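Local coordinates for protein actinorhodin polyketide putative beta-ketoacyl synthase 2 (Streptomyces coelicolor A3, PDB 1TQY) that acts as the chain length factor of actinorhodin biosynthesis, a ketosynthase relative that probably sets polyketide length together with a ketosynthase partner, at residues P219-L224 / G367-P372; D257-L262 / A353-R358; P330-K335 / G360-T365. All coordinates share one frame; numbering follows the deposited sequence.

Interaction 1 (P219-L224 / G367-P372); sequences PDRAYL and GVTSVP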
loop_
_atom_site.group_PDB
_atom_site.type_symbol
_atom_site.label_atom_id
_atom_site.label_comp_id
_atom_site.label_asym_id
_atom_site.label_seq_id
_atom_site.Cartn_x
_atom_site.Cartn_y
_atom_site.Cartn_z
ATOM N N PRO B 219 31.312 6.268 10.678
ATOM C CA PRO B 219 29.923 6.337 11.143
ATOM C C PRO B 219 29.476 7.713 11.624
ATOM O O PRO B 219 28.309 8.062 11.487
ATOM C CB PRO B 219 29.879 5.303 12.265
ATOM C CG PRO B 219 30.889 4.306 11.843
ATOM C CD PRO B 219 32.033 5.186 11.368
ATOM N N ASP B 220 30.397 8.487 12.194
ATOM C CA ASP B 220 30.048 9.813 12.687
ATOM C C ASP B 220 29.925 10.821 11.562
ATOM O O ASP B 220 29.383 11.906 11.762
ATOM C CB ASP B 220 31.094 10.348 13.665
ATOM C CG ASP B 220 31.319 9.438 14.840
ATOM O OD1 ASP B 220 30.330 9.002 15.471
ATOM O OD2 ASP B 220 32.501 9.167 15.147
ATOM N N ARG B 221 30.435 10.476 10.385
ATOM C CA ARG B 221 30.395 11.409 9.264
ATOM C C ARG B 221 29.995 10.776 7.942
ATOM O O ARG B 221 30.687 10.931 6.936
ATOM C CB ARG B 221 31.765 12.079 9.109
ATOM C CG ARG B 221 32.200 12.940 10.282
ATOM C CD ARG B 221 32.543 14.336 9.795
ATOM N NE ARG B 221 31.396 15.221 9.847
ATOM C CZ ARG B 221 31.285 16.363 9.175
ATOM N NH1 ARG B 221 32.259 16.776 8.372
ATOM N NH2 ARG B 221 30.188 17.099 9.319
ATOM N N ALA B 222 28.866 10.085 7.936
ATOM C CA ALA B 222 28.401 9.430 6.722
ATOM C C ALA B 222 27.042 9.951 6.275
ATOM O O ALA B 222 26.771 10.078 5.079
ATOM C CB ALA B 222 28.337 7.921 6.941
ATOM N N TYR B 223 26.185 10.240 7.240
ATOM C CA TYR B 223 24.859 10.740 6.931
ATOM C C TYR B 223 24.813 12.163 7.450
ATOM O O TYR B 223 24.572 12.407 8.629
ATOM C CB TYR B 223 23.805 9.848 7.595
ATOM C CG TYR B 223 22.374 10.224 7.299
ATOM C CD1 TYR B 223 22.025 10.899 6.125
ATOM C CD2 TYR B 223 21.360 9.877 8.186
ATOM C CE1 TYR B 223 20.698 11.219 5.853
ATOM C CE2 TYR B 223 20.038 10.190 7.922
ATOM C CZ TYR B 223 19.711 10.861 6.753
ATOM O OH TYR B 223 18.396 11.161 6.494
ATOM N N LEU B 224 25.049 13.102 6.539
ATOM C CA LEU B 224 25.116 14.510 6.888
ATOM C C LEU B 224 24.159 15.405 6.109
ATOM O O LEU B 224 24.580 16.205 5.280
ATOM C CB LEU B 224 26.564 14.980 6.686
ATOM C CG LEU B 224 27.630 14.146 7.414
ATOM C CD1 LEU B 224 29.026 14.595 6.990
ATOM C CD2 LEU B 224 27.454 14.296 8.914
ATOM N N GLY B 367 26.224 14.992 13.800
ATOM C CA GLY B 367 27.142 14.919 12.670
ATOM C C GLY B 367 27.449 16.172 11.869
ATOM O O GLY B 367 28.616 16.532 11.693
ATOM N N VAL B 368 26.399 16.809 11.359
ATOM C CA VAL B 368 26.525 18.027 10.568
ATOM C C VAL B 368 27.346 19.062 11.326
ATOM O O VAL B 368 27.110 19.290 12.513
ATOM C CB VAL B 368 25.126 18.616 10.270
ATOM C CG1 VAL B 368 25.235 19.827 9.341
ATOM C CG2 VAL B 368 24.247 17.541 9.657
ATOM N N THR B 369 28.311 19.677 10.646
ATOM C CA THR B 369 29.153 20.697 11.263
ATOM C C THR B 369 29.171 21.987 10.451
ATOM O O THR B 369 29.361 23.060 11.014
ATOM C CB THR B 369 30.605 20.214 11.427
ATOM O OG1 THR B 369 31.137 19.875 10.140
ATOM C CG2 THR B 369 30.663 18.992 12.335
ATOM N N SER B 370 28.999 21.903 9.132
ATOM C CA SER B 370 28.977 23.135 8.333
ATOM C C SER B 370 27.875 23.155 7.285
ATOM O O SER B 370 27.902 22.418 6.300
ATOM C CB SER B 370 30.343 23.418 7.678
ATOM O OG SER B 370 30.683 22.473 6.684
ATOM N N VAL B 371 26.898 24.016 7.524
ATOM C CA VAL B 371 25.767 24.162 6.630
ATOM C C VAL B 371 26.018 25.306 5.644
ATOM O O VAL B 371 26.275 26.440 6.050
ATOM C CB VAL B 371 24.475 24.450 7.433
ATOM C CG1 VAL B 371 23.304 24.691 6.497
ATOM C CG2 VAL B 371 24.182 23.275 8.363
ATOM N N PRO B 372 25.976 25.009 4.333
ATOM C CA PRO B 372 26.189 26.000 3.275
ATOM C C PRO B 372 25.205 27.158 3.394
ATOM O O PRO B 372 24.002 26.944 3.586
ATOM C CB PRO B 372 25.947 25.206 2.000
ATOM C CG PRO B 372 26.344 23.823 2.373
ATOM C CD PRO B 372 25.818 23.658 3.774
HETATM O O HOH W 1 31.157 19.289 7.505
#
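Two irregular loops of the ketosynthase-type fold, one following helix 201-208 and the other preceding strand 378-379, join where Arg221 reaches the backbone of Gly367. Arg221 NH2 donates to Gly367 O at 2.9 Å with an N-H...O angle of 154°. The donor stands above the carbonyl plane, and the oxygen is itself tilted from the guanidinium plane. The arginine chain bends at chi2 and chi3 (-125° and 91°), and NH2 ends at the Gly367 carbonyl. Leu224 CD1, from the same loop as the arginine, lies 3.5 Å above one face of the Arg221 guanidinium, offset toward its rim. The other methyl of this leucine faces the peptide across the contact, with Leu224 CD2 3.5 Å from Gly367 C. Gly367 adopts a positive phi and has no side chain between its backbone and that methyl.

Water 1 extends the bridge: it accepts from Arg221 NH1 at 2.9 Å and lies 2.7 Å from Thr369 OG1, to which it is hydrogen-bonded. Outside the segments, Asp227 OD1 forms a salt bridge with Arg221 NH2 and also accepts hydrogen bonds from the backbone N of Thr369 and of Ser370. The result is a salt bridge and two backbone N-H bonds to one carboxylate oxygen, which join two loops of the thiolase-like ketosynthase fold.

Interaction 2 (D257-L262 / A353-R358); sequences DAYGEL and ALMSLR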
loop_
_atom_site.group_PDB
_atom_site.type_symbol
_atom_site.label_atom_id
_atom_site.label_comp_id
_atom_site.label_asym_id
_atom_site.label_seq_id
_atom_site.Cartn_x
_atom_site.Cartn_y
_atom_site.Cartn_z
ATOM N N ASP B 257 -4.418 11.707 28.974
ATOM C CA ASP B 257 -3.049 12.097 28.716
ATOM C C ASP B 257 -2.637 11.645 27.315
ATOM O O ASP B 257 -2.917 10.515 26.909
ATOM C CB ASP B 257 -2.144 11.489 29.793
ATOM C CG ASP B 257 -0.733 12.022 29.742
ATOM O OD1 ASP B 257 -0.562 13.245 29.522
ATOM O OD2 ASP B 257 0.206 11.214 29.944
ATOM N N ALA B 258 -1.995 12.539 26.568
ATOM C CA ALA B 258 -1.547 12.219 25.217
ATOM C C ALA B 258 -0.243 12.938 24.884
ATOM O O ALA B 258 0.269 13.711 25.689
ATOM C CB ALA B 258 -2.632 12.578 24.200
ATOM N N TYR B 259 0.294 12.674 23.698
ATOM C CA TYR B 259 1.546 13.284 23.263
ATOM C C TYR B 259 1.302 14.566 22.481
ATOM O O TYR B 259 2.104 15.493 22.527
ATOM C CB TYR B 259 2.323 12.297 22.397
ATOM C CG TYR B 259 2.901 11.130 23.162
ATOM C CD1 TYR B 259 4.221 11.151 23.602
ATOM C CD2 TYR B 259 2.130 10.002 23.448
ATOM C CE1 TYR B 259 4.761 10.075 24.307
ATOM C CE2 TYR B 259 2.662 8.924 24.154
ATOM C CZ TYR B 259 3.976 8.968 24.577
ATOM O OH TYR B 259 4.521 7.909 25.262
ATOM N N GLY B 260 0.196 14.604 21.755
ATOM C CA GLY B 260 -0.113 15.775 20.975
ATOM C C GLY B 260 -1.248 15.484 20.024
ATOM O O GLY B 260 -1.846 14.404 20.055
ATOM N N GLU B 261 -1.536 16.458 19.171
ATOM C CA GLU B 261 -2.604 16.350 18.191
ATOM C C GLU B 261 -2.025 16.342 16.787
ATOM O O GLU B 261 -1.053 17.039 16.501
ATOM C CB GLU B 261 -3.553 17.545 18.327
ATOM C CG GLU B 261 -4.670 17.581 17.296
ATOM C CD GLU B 261 -5.352 18.942 17.208
ATOM O OE1 GLU B 261 -5.292 19.708 18.195
ATOM O OE2 GLU B 261 -5.957 19.238 16.155
ATOM N N LEU B 262 -2.617 15.542 15.916
ATOM C CA LEU B 262 -2.189 15.493 14.529
ATOM C C LEU B 262 -3.124 16.526 13.892
ATOM O O LEU B 262 -4.242 16.198 13.499
ATOM C CB LEU B 262 -2.451 14.107 13.945
ATOM C CG LEU B 262 -1.552 13.668 12.795
ATOM C CD1 LEU B 262 -2.237 12.552 12.016
ATOM C CD2 LEU B 262 -1.247 14.827 11.872
ATOM N N ALA B 353 9.213 14.522 17.194
ATOM C CA ALA B 353 8.637 15.868 17.255
ATOM C C ALA B 353 7.699 16.022 18.456
ATOM O O ALA B 353 7.791 17.000 19.207
ATOM C CB ALA B 353 7.887 16.167 15.965
ATOM N N LEU B 354 6.808 15.049 18.650
ATOM C CA LEU B 354 5.862 15.098 19.774
ATOM C C LEU B 354 6.599 15.181 21.112
ATOM O O LEU B 354 6.173 15.880 22.034
ATOM C CB LEU B 354 4.944 13.864 19.754
ATOM C CG LEU B 354 3.906 13.880 18.619
ATOM C CD1 LEU B 354 3.286 12.503 18.409
ATOM C CD2 LEU B 354 2.851 14.913 18.952
ATOM N N MET B 355 7.713 14.461 21.198
ATOM C CA MET B 355 8.530 14.435 22.398
ATOM C C MET B 355 9.185 15.785 22.633
ATOM O O MET B 355 9.394 16.207 23.773
ATOM C CB MET B 355 9.601 13.350 22.273
ATOM C CG MET B 355 9.077 11.943 22.519
ATOM S SD MET B 355 8.796 11.651 24.288
ATOM C CE MET B 355 7.194 12.313 24.483
ATOM N N SER B 356 9.521 16.453 21.539
ATOM C CA SER B 356 10.139 17.762 21.615
ATOM C C SER B 356 9.093 18.725 22.155
ATOM O O SER B 356 9.372 19.536 23.038
ATOM C CB SER B 356 10.614 18.190 20.224
ATOM O OG SER B 356 11.639 17.323 19.765
ATOM N N LEU B 357 7.875 18.619 21.638
ATOM C CA LEU B 357 6.793 19.478 22.096
ATOM C C LEU B 357 6.490 19.226 23.567
ATOM O O LEU B 357 6.298 20.163 24.343
ATOM C CB LEU B 357 5.530 19.233 21.276
ATOM C CG LEU B 357 5.655 19.475 19.778
ATOM C CD1 LEU B 357 4.332 19.152 19.129
ATOM C CD2 LEU B 357 6.068 20.906 19.507
ATOM N N ARG B 358 6.457 17.954 23.951
ATOM C CA ARG B 358 6.162 17.596 25.325
ATOM C C ARG B 358 7.257 18.015 26.293
ATOM O O ARG B 358 6.972 18.563 27.358
ATOM C CB ARG B 358 5.931 16.093 25.451
ATOM C CG ARG B 358 5.084 15.750 26.659
ATOM C CD ARG B 358 5.032 14.269 26.928
ATOM N NE ARG B 358 6.351 13.740 27.246
ATOM C CZ ARG B 358 6.591 12.463 27.524
ATOM N NH1 ARG B 358 5.595 11.588 27.520
ATOM N NH2 ARG B 358 7.826 12.060 27.804
HETATM O O HOH W 2 6.257 8.700 27.456
#
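Apolar contacts between Tyr259 and the helix 345-359 residues Leu354 and Met355 make up most of this buried contact. Tyr259 CB lies 4.0 Å from Leu354 CB, the beta carbons meeting where the two backbones come nearest. Farther along the leucine, Leu354 CD2 rests 3.7 Å from Gly260 CA. Met355 CE approaches the tyrosine ring at its edge and in its plane, 3.3 Å from Tyr259 CE1, a tight fit. Bends at chi2 and chi3 (-75° and 85°) bring that methyl round to the ring. Leu26 of helix 26-34 touches both the tyrosine and the methionine.

In the thiolase-like fold the helix here lies against neighbouring strands: 260-269 pairs antiparallel with both 11-20 and 402-410, and Leu354 also touches Ile13 and Leu408 on those two.

The same Met355 methyl sits over the centre of the Arg358 guanidinium, 3.1 Å above its plane. The ring and guanidinium planes are 17° apart, and Arg358 NH1 comes obliquely to 3.6 Å from Tyr259 CE1.

The polar link runs through water 2, which donates to Tyr259 OH at 2.9 Å and accepts from Arg358 NH1 at 3.0 Å, lying in the guanidinium plane. The tyrosine hydroxyl has a further hydrogen bond with Asp93 OD1, while Tyr259 O accepts a hydrogen bond from Arg410 NH2.

Interaction 3 (P330-K335 / G360-T365); sequences PVTVPK and GVIAPT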
loop_
_atom_site.group_PDB
_atom_site.type_symbol
_atom_site.label_atom_id
_atom_site.label_comp_id
_atom_site.label_asym_id
_atom_site.label_seq_id
_atom_site.Cartn_x
_atom_site.Cartn_y
_atom_site.Cartn_z
ATOM N N PRO B 330 13.436 27.198 13.174
ATOM C CA PRO B 330 14.412 26.178 13.551
ATOM C C PRO B 330 14.183 24.938 12.708
ATOM O O PRO B 330 13.042 24.533 12.497
ATOM C CB PRO B 330 14.100 25.931 15.024
ATOM C CG PRO B 330 13.687 27.296 15.495
ATOM C CD PRO B 330 12.772 27.760 14.366
ATOM N N VAL B 331 15.256 24.351 12.206
ATOM C CA VAL B 331 15.120 23.142 11.413
ATOM C C VAL B 331 15.981 22.100 12.097
ATOM O O VAL B 331 17.033 22.422 12.644
ATOM C CB VAL B 331 15.630 23.323 9.965
ATOM C CG1 VAL B 331 15.532 21.993 9.212
ATOM C CG2 VAL B 331 14.815 24.388 9.250
ATOM N N THR B 332 15.536 20.851 12.081
ATOM C CA THR B 332 16.316 19.791 12.696
ATOM C C THR B 332 16.128 18.465 11.972
ATOM O O THR B 332 15.110 18.233 11.320
ATOM C CB THR B 332 15.988 19.649 14.205
ATOM O OG1 THR B 332 16.873 18.683 14.782
ATOM C CG2 THR B 332 14.559 19.181 14.413
ATOM N N VAL B 333 17.134 17.603 12.075
ATOM C CA VAL B 333 17.101 16.305 11.422
ATOM C C VAL B 333 17.653 15.238 12.369
ATOM O O VAL B 333 18.793 14.796 12.230
ATOM C CB VAL B 333 17.944 16.334 10.117
ATOM C CG1 VAL B 333 17.879 14.997 9.404
ATOM C CG2 VAL B 333 17.433 17.447 9.205
ATOM N N PRO B 334 16.847 14.814 13.356
ATOM C CA PRO B 334 17.317 13.794 14.300
ATOM C C PRO B 334 17.636 12.448 13.652
ATOM O O PRO B 334 18.429 11.676 14.189
ATOM C CB PRO B 334 16.173 13.708 15.307
ATOM C CG PRO B 334 15.595 15.099 15.273
ATOM C CD PRO B 334 15.554 15.371 13.790
ATOM N N LYS B 335 17.036 12.162 12.499
ATOM C CA LYS B 335 17.299 10.885 11.849
ATOM C C LYS B 335 18.784 10.672 11.557
ATOM O O LYS B 335 19.190 9.588 11.128
ATOM C CB LYS B 335 16.473 10.726 10.566
ATOM C CG LYS B 335 16.710 11.775 9.492
ATOM C CD LYS B 335 15.976 11.401 8.195
ATOM C CE LYS B 335 14.452 11.390 8.382
ATOM N NZ LYS B 335 13.910 12.776 8.637
ATOM N N GLY B 360 9.505 20.324 25.784
ATOM C CA GLY B 360 9.909 21.714 25.650
ATOM C C GLY B 360 11.291 21.959 25.049
ATOM O O GLY B 360 11.830 23.060 25.176
ATOM N N VAL B 361 11.869 20.950 24.398
ATOM C CA VAL B 361 13.182 21.092 23.774
ATOM C C VAL B 361 13.205 20.500 22.368
ATOM O O VAL B 361 12.532 19.503 22.093
ATOM C CB VAL B 361 14.290 20.396 24.598
ATOM C CG1 VAL B 361 14.409 21.049 25.968
ATOM C CG2 VAL B 361 13.982 18.908 24.736
ATOM N N ILE B 362 13.975 21.117 21.475
ATOM C CA ILE B 362 14.088 20.623 20.103
ATOM C C ILE B 362 15.228 19.616 19.977
ATOM O O ILE B 362 16.391 19.952 20.208
ATOM C CB ILE B 362 14.342 21.778 19.096
ATOM C CG1 ILE B 362 13.177 22.779 19.151
ATOM C CG2 ILE B 362 14.495 21.210 17.679
ATOM C CD1 ILE B 362 13.358 24.018 18.282
ATOM N N ALA B 363 14.886 18.383 19.609
ATOM C CA ALA B 363 15.873 17.315 19.422
ATOM C C ALA B 363 16.900 17.852 18.427
ATOM O O ALA B 363 16.537 18.369 17.381
ATOM C CB ALA B 363 15.187 16.081 18.863
ATOM N N PRO B 364 18.196 17.731 18.738
ATOM C CA PRO B 364 19.255 18.229 17.854
ATOM C C PRO B 364 19.627 17.338 16.672
ATOM O O PRO B 364 19.160 16.204 16.555
ATOM C CB PRO B 364 20.426 18.402 18.809
ATOM C CG PRO B 364 20.276 17.199 19.700
ATOM C CD PRO B 364 18.768 17.195 19.986
ATOM N N THR B 365 20.466 17.874 15.787
ATOM C CA THR B 365 20.935 17.133 14.620
ATOM C C THR B 365 22.384 16.759 14.897
ATOM O O THR B 365 23.180 17.609 15.295
ATOM C CB THR B 365 20.888 17.986 13.338
ATOM O OG1 THR B 365 19.573 18.528 13.174
ATOM C CG2 THR B 365 21.241 17.134 12.123
#
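The backbones converge at Pro334 and Thr365, whose CA atoms are 4.9 Å apart, while the touching parts run in directions 61° apart, and residues 360-365 form no regular strand. In the C-terminal half of the ketosynthase fold, strand 330-332 lies parallel to strands 301-303 and 378-379, and the loop leaving helix 345-359 passes beside the C-terminal end of the strand here. Gly360, with positive phi, ends that helix and starts the loop.

Two threonines supply the polar part of the contact. Thr332 OG1 donates to Ala363 O at 2.6 Å, a short bond whose donor is tilted somewhat from the carbonyl plane. The hydroxyl points across to the loop because OG1 is anti to the backbone N of Thr332 (chi1 -175°), which puts CG2 in the more confined slot between N and the carbonyl carbon. In return, Thr365 OG1 accepts from Val333 N at 2.8 Å, nearly straight at 164°. Val380 O is a second hydrogen-bond partner of that hydroxyl, so Thr365 OG1 ties the end of the strand to the chain beyond strand 378-379. The Thr332 and Thr365 side chains lie alongside each other, pointing opposite ways, each hydroxyl reaching the other segment's backbone.

Ile362 is directed toward the strand and divides its branches: Ile362 CD1 meets Pro330 CB at 3.9 Å, and Ile362 CG2 meets Thr332 CG2 at 3.8 Å. At the other end the methyl Ala363 CB touches the ring atom Pro334 CG at 3.7 Å, with Thr352 of helix 345-359 packed beside both. Pro364 O is buried without a hydrogen-bond partner in the model, and Pro334 CA lies 3.8 Å from it.

Overall arrangement
From the N terminus, the loop at 219-224 comes first, and interaction 1 closes a long excursion from it to 367-372, joining the loop after helix 201-208 to the loop before strand 378-379. Interactions 2 and 3 both nest inside: 257-262 leads into strand 260-269, then strand 330-332 opens interaction 3 before helix 345-359 closes interaction 2, and the loop directly after that helix closes interaction 3. Their segments therefore alternate and the two cross, the helix and its exit loop being fixed to different strands. Interactions 2 and 3 touch, with Ser356 CB 3.0 Å from Val361 O. Interaction 3 also meets interaction 1, through Tyr223 and Lys335.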